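PDB 5LJL: flavodoxin, which binds FMN and probably serves as a low-potential electron donor to a number of redox enzymes. Local coordinates for residues A[37-42]-A[67-72]; A[86-91]-A[101-106]. One frame throughout, in Å; residues are numbered along the deposited sequence.

Contact 1. Residues A[37-42]-A[67-72]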
# COMPACT_ATOMS: atom_id res chain seq x y z
N ASP A 37 3.22 6.95 6.43
CA ASP A 37 2.30 7.48 7.45
C ASP A 37 1.18 6.51 7.73
O ASP A 37 0.67 5.87 6.83
CB ASP A 37 1.70 8.77 6.94
CG ASP A 37 2.71 9.86 6.78
OD1 ASP A 37 3.10 10.50 7.80
OD2 ASP A 37 3.17 10.10 5.66
N GLU A 38 0.75 6.45 9.01
CA GLU A 38 -0.46 5.72 9.36
C GLU A 38 -1.63 6.46 8.82
O GLU A 38 -1.58 7.72 8.72
CB GLU A 38 -0.57 5.54 10.86
CG GLU A 38 -1.55 4.46 11.23
CD GLU A 38 -1.89 4.43 12.71
OE1 GLU A 38 -1.31 5.26 13.48
OE2 GLU A 38 -2.76 3.59 13.08
N CYS A 39 -2.63 5.71 8.36
CA CYS A 39 -3.78 6.28 7.71
C CYS A 39 -4.55 7.31 8.53
O CYS A 39 -5.13 8.21 7.91
CB CYS A 39 -4.72 5.18 7.22
SG CYS A 39 -5.52 4.20 8.50
N THR A 40 -4.49 7.23 9.87
CA THR A 40 -5.14 8.25 10.73
C THR A 40 -4.40 9.58 10.72
O THR A 40 -4.85 10.51 11.36
CB THR A 40 -5.22 7.91 12.25
OG1 THR A 40 -4.75 6.59 12.49
CG2 THR A 40 -6.63 8.07 12.76
N THR A 41 -3.23 9.69 10.08
CA THR A 41 -2.44 10.90 10.20
C THR A 41 -2.27 11.67 8.88
O THR A 41 -1.50 12.63 8.83
CB THR A 41 -1.05 10.62 10.83
OG1 THR A 41 -0.25 9.83 9.89
CG2 THR A 41 -1.17 9.93 12.19
N VAL A 42 -2.90 11.17 7.80
CA VAL A 42 -2.79 11.85 6.51
C VAL A 42 -4.17 11.92 5.86
O VAL A 42 -5.13 11.31 6.34
CB VAL A 42 -1.80 11.11 5.57
CG1 VAL A 42 -0.41 11.16 6.11
CG2 VAL A 42 -2.25 9.67 5.38
N ASP A 67 -11.22 -0.45 10.40
CA ASP A 67 -12.09 0.63 10.78
C ASP A 67 -11.50 1.97 10.41
O ASP A 67 -12.15 2.85 9.84
CB ASP A 67 -12.34 0.60 12.31
CG ASP A 67 -13.20 -0.52 12.73
OD1 ASP A 67 -13.27 -0.75 14.01
OD2 ASP A 67 -13.86 -1.21 11.87
N GLU A 68 -10.22 2.15 10.75
CA GLU A 68 -9.53 3.41 10.54
C GLU A 68 -9.26 3.71 9.03
O GLU A 68 -8.90 4.84 8.67
CB GLU A 68 -8.22 3.41 11.34
CG GLU A 68 -7.19 2.34 10.96
CD GLU A 68 -7.31 0.99 11.71
OE1 GLU A 68 -8.40 0.68 12.18
OE2 GLU A 68 -6.28 0.25 11.85
N MET A 69 -9.40 2.70 8.18
CA MET A 69 -9.30 2.81 6.74
C MET A 69 -10.62 3.21 6.06
O MET A 69 -10.60 3.65 4.92
CB MET A 69 -8.71 1.55 6.05
CG MET A 69 -7.20 1.43 6.13
SD MET A 69 -6.44 2.74 5.10
CE MET A 69 -4.75 2.17 5.04
N MET A 70 -11.76 3.10 6.74
CA MET A 70 -13.04 3.36 6.06
C MET A 70 -13.15 4.79 5.52
O MET A 70 -13.47 4.98 4.37
CB MET A 70 -14.23 3.01 6.97
CG MET A 70 -14.58 1.52 6.87
SD MET A 70 -16.15 1.10 7.78
CE MET A 70 -17.09 2.57 7.42
N ASP A 71 -12.80 5.76 6.31
CA ASP A 71 -12.78 7.16 5.87
C ASP A 71 -11.76 7.47 4.76
O ASP A 71 -12.02 8.18 3.83
CB ASP A 71 -12.46 8.07 7.06
CG ASP A 71 -13.63 8.77 7.55
OD1 ASP A 71 -13.57 10.02 7.51
OD2 ASP A 71 -14.65 8.12 7.88
N PHE A 72 -10.55 6.89 4.89
CA PHE A 72 -9.49 7.05 3.93
C PHE A 72 -9.94 6.45 2.56
O PHE A 72 -9.72 7.02 1.52
CB PHE A 72 -8.22 6.36 4.48
CG PHE A 72 -7.01 6.60 3.62
CD1 PHE A 72 -6.24 7.72 3.79
CD2 PHE A 72 -6.71 5.73 2.56
CE1 PHE A 72 -5.14 7.99 3.00
CE2 PHE A 72 -5.63 5.99 1.74
CZ PHE A 72 -4.84 7.13 1.95
O HOH W 1 -3.72 1.30 11.83

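Contact 2. Residues A[86-91]-A[101-106]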
# COMPACT_ATOMS: atom_id res chain seq x y z
N TYR A 86 0.41 3.25 -8.81
CA TYR A 86 0.10 2.78 -7.47
C TYR A 86 0.56 1.32 -7.27
O TYR A 86 0.77 0.59 -8.21
CB TYR A 86 -1.41 2.88 -7.16
CG TYR A 86 -2.29 1.82 -7.80
CD1 TYR A 86 -2.57 0.62 -7.16
CD2 TYR A 86 -2.92 2.07 -9.01
CE1 TYR A 86 -3.40 -0.35 -7.75
CE2 TYR A 86 -3.76 1.12 -9.62
CZ TYR A 86 -4.03 -0.07 -8.97
OH TYR A 86 -4.82 -1.01 -9.59
N GLY A 87 0.58 0.94 -6.01
CA GLY A 87 0.66 -0.46 -5.63
C GLY A 87 0.03 -0.68 -4.28
O GLY A 87 -0.18 0.28 -3.49
N VAL A 88 -0.27 -1.93 -4.01
CA VAL A 88 -0.95 -2.31 -2.76
C VAL A 88 -0.30 -3.56 -2.17
O VAL A 88 0.00 -4.54 -2.89
CB VAL A 88 -2.48 -2.56 -2.91
CG1 VAL A 88 -3.19 -2.65 -1.57
CG2 VAL A 88 -3.10 -1.44 -3.70
N VAL A 89 -0.02 -3.50 -0.88
CA VAL A 89 0.50 -4.65 -0.15
C VAL A 89 -0.25 -4.90 1.16
O VAL A 89 -0.94 -3.99 1.64
CB VAL A 89 2.03 -4.45 0.15
CG1 VAL A 89 2.81 -4.23 -1.12
CG2 VAL A 89 2.25 -3.35 1.24
N GLY A 90 -0.02 -6.03 1.85
CA GLY A 90 -0.63 -6.17 3.14
C GLY A 90 -0.32 -7.48 3.78
O GLY A 90 0.20 -8.34 3.12
N SER A 91 -0.60 -7.55 5.07
CA SER A 91 -0.55 -8.84 5.78
C SER A 91 -1.92 -9.34 6.08
O SER A 91 -2.86 -8.54 6.30
CB SER A 91 0.23 -8.70 7.09
OG SER A 91 0.30 -9.93 7.85
N LYS A 101 -8.21 -9.72 1.86
CA LYS A 101 -9.24 -9.18 0.98
C LYS A 101 -9.16 -7.63 0.96
O LYS A 101 -9.49 -7.07 -0.07
CB LYS A 101 -10.62 -9.67 1.33
CG LYS A 101 -11.72 -8.99 0.53
CD LYS A 101 -12.94 -9.83 0.55
CE LYS A 101 -14.07 -9.10 -0.14
NZ LYS A 101 -15.09 -10.09 -0.57
N ALA A 102 -8.74 -6.97 2.04
CA ALA A 102 -8.62 -5.51 1.99
C ALA A 102 -7.58 -5.05 0.91
O ALA A 102 -7.73 -3.94 0.35
CB ALA A 102 -8.31 -4.87 3.37
N VAL A 103 -6.55 -5.86 0.65
CA VAL A 103 -5.54 -5.57 -0.41
C VAL A 103 -6.26 -5.54 -1.78
O VAL A 103 -6.12 -4.55 -2.56
CB VAL A 103 -4.33 -6.58 -0.38
CG1 VAL A 103 -3.45 -6.40 -1.62
CG2 VAL A 103 -3.56 -6.54 0.94
N ASP A 104 -7.09 -6.54 -2.03
CA ASP A 104 -7.87 -6.60 -3.25
C ASP A 104 -8.82 -5.42 -3.35
O ASP A 104 -8.96 -4.80 -4.42
CB ASP A 104 -8.66 -7.92 -3.34
CG ASP A 104 -7.82 -9.07 -3.68
OD1 ASP A 104 -6.60 -8.96 -3.98
OD2 ASP A 104 -8.41 -10.18 -3.65
N ASP A 105 -9.47 -5.07 -2.25
CA ASP A 105 -10.41 -3.94 -2.26
C ASP A 105 -9.74 -2.60 -2.56
O ASP A 105 -10.29 -1.78 -3.29
CB ASP A 105 -11.13 -3.86 -0.93
CG ASP A 105 -12.04 -5.06 -0.67
OD1 ASP A 105 -12.35 -5.83 -1.61
OD2 ASP A 105 -12.31 -5.22 0.50
N PHE A 106 -8.54 -2.40 -2.01
CA PHE A 106 -7.77 -1.16 -2.29
C PHE A 106 -7.21 -1.17 -3.71
O PHE A 106 -7.11 -0.08 -4.34
CB PHE A 106 -6.69 -0.90 -1.23
CG PHE A 106 -7.13 -0.02 -0.12
CD1 PHE A 106 -7.21 1.35 -0.34
CD2 PHE A 106 -7.54 -0.50 1.10
CE1 PHE A 106 -7.60 2.22 0.69
CE2 PHE A 106 -7.94 0.34 2.13
CZ PHE A 106 -7.98 1.73 1.93

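Contact 1. Residues A[37-42]-A[67-72]
Cys39, in segment 37-42, is the bump, and residues 68-72 of helix 67-77 supply the hollow. Cys39 SG lies between the backbone N and the carbonyl carbon (chi1 66°), which pushes the sulfur at the helix: it stops 3.5 Å from Glu68 CG and 3.4 Å from Glu68 O. Met69 makes the other wall. Its chain bends at chi2 (-69°) and so turns the thioether back, with Met69 SD 3.7 Å from Cys39 CB and the terminal CE equally close to that carbon. One turn further on, the Phe72 ring continues the wall; Val42 CG2 approaches CE1 of that ring at 4.1 Å, obliquely. Val8 of the neighbouring strand 4-9 touches Cys39, Val42 and Phe72 alike, so the helix and the loop after the edge strand meet over that residue. Beside this packing a water bridges the carboxylates, 2.8 Å from both Glu38 OE2 and Glu68 OE2, the latter also bonded to Tyr58 OH. The like-charged OE2 atoms stay 5.0 Å apart. Sulfur and hydrocarbon carry the buried part, while water probably eases the repulsion between the two acids at its margin.

Contact 2. Residues A[86-91]-A[101-106]
Val88 and Val103 lie alongside each other, pointing opposite ways, with Val88 CG1 3.8 Å from Val103 CG1. The same Val88 methyl lies 3.6 Å from Val103 O and 3.9 Å from Phe106 CB, so it rests on one turn of the helix. Val103 CG2 sits 3.7 Å from Gly90 CA, directly on the backbone of the strand. With CG1 anti to the backbone N (chi1 170°), Val103 can spread its two methyls over Val88 and Gly90 at once. Methyl against bare backbone is consistent with the short axis distance of 7.8 Å; strand and helix run nearly antiparallel, at 167°. They are the first two elements of a beta-alpha-beta unit completed by strand 116-125; both strands belong to the parallel five-stranded sheet of the flavodoxin fold. Cys121 and Lys123 of that last strand also touch Val103, and Lys123 forms a salt bridge with Asp104. Farther out, Ala102 N, in the first turn of the helix, is hydrogen-bonded to Thr59 OG1. Tyr86 stacks on Phe110 and its hydroxyl is hydrogen-bonded to Asp107. Val89 points to the opposite face of the sheet, against Ile19 of helix 15-29.

Phe106 joins the two contacts, whose centres lie 14 Å apart. From helix 101-113 its ring reaches across to helix 67-77, where Phe106 CZ is 3.7 Å from Met69 SD and Phe106 CE1 is 4.1 Å from Phe72 CD2. Contact 1 therefore packs against contact 2 through neighbouring helices on one face of the sheet, with Val55 of strand 52-56 also touching Met69 and Phe72. The centre of contact 1, at edge strand 33-38, is about 12 Å from the centre of the chain, and that of contact 2 about 6 Å. In flavodoxins FMN binds at the C-terminal end of the parallel strands, the end at which 37-42 leaves its strand and toward which 86-91 runs.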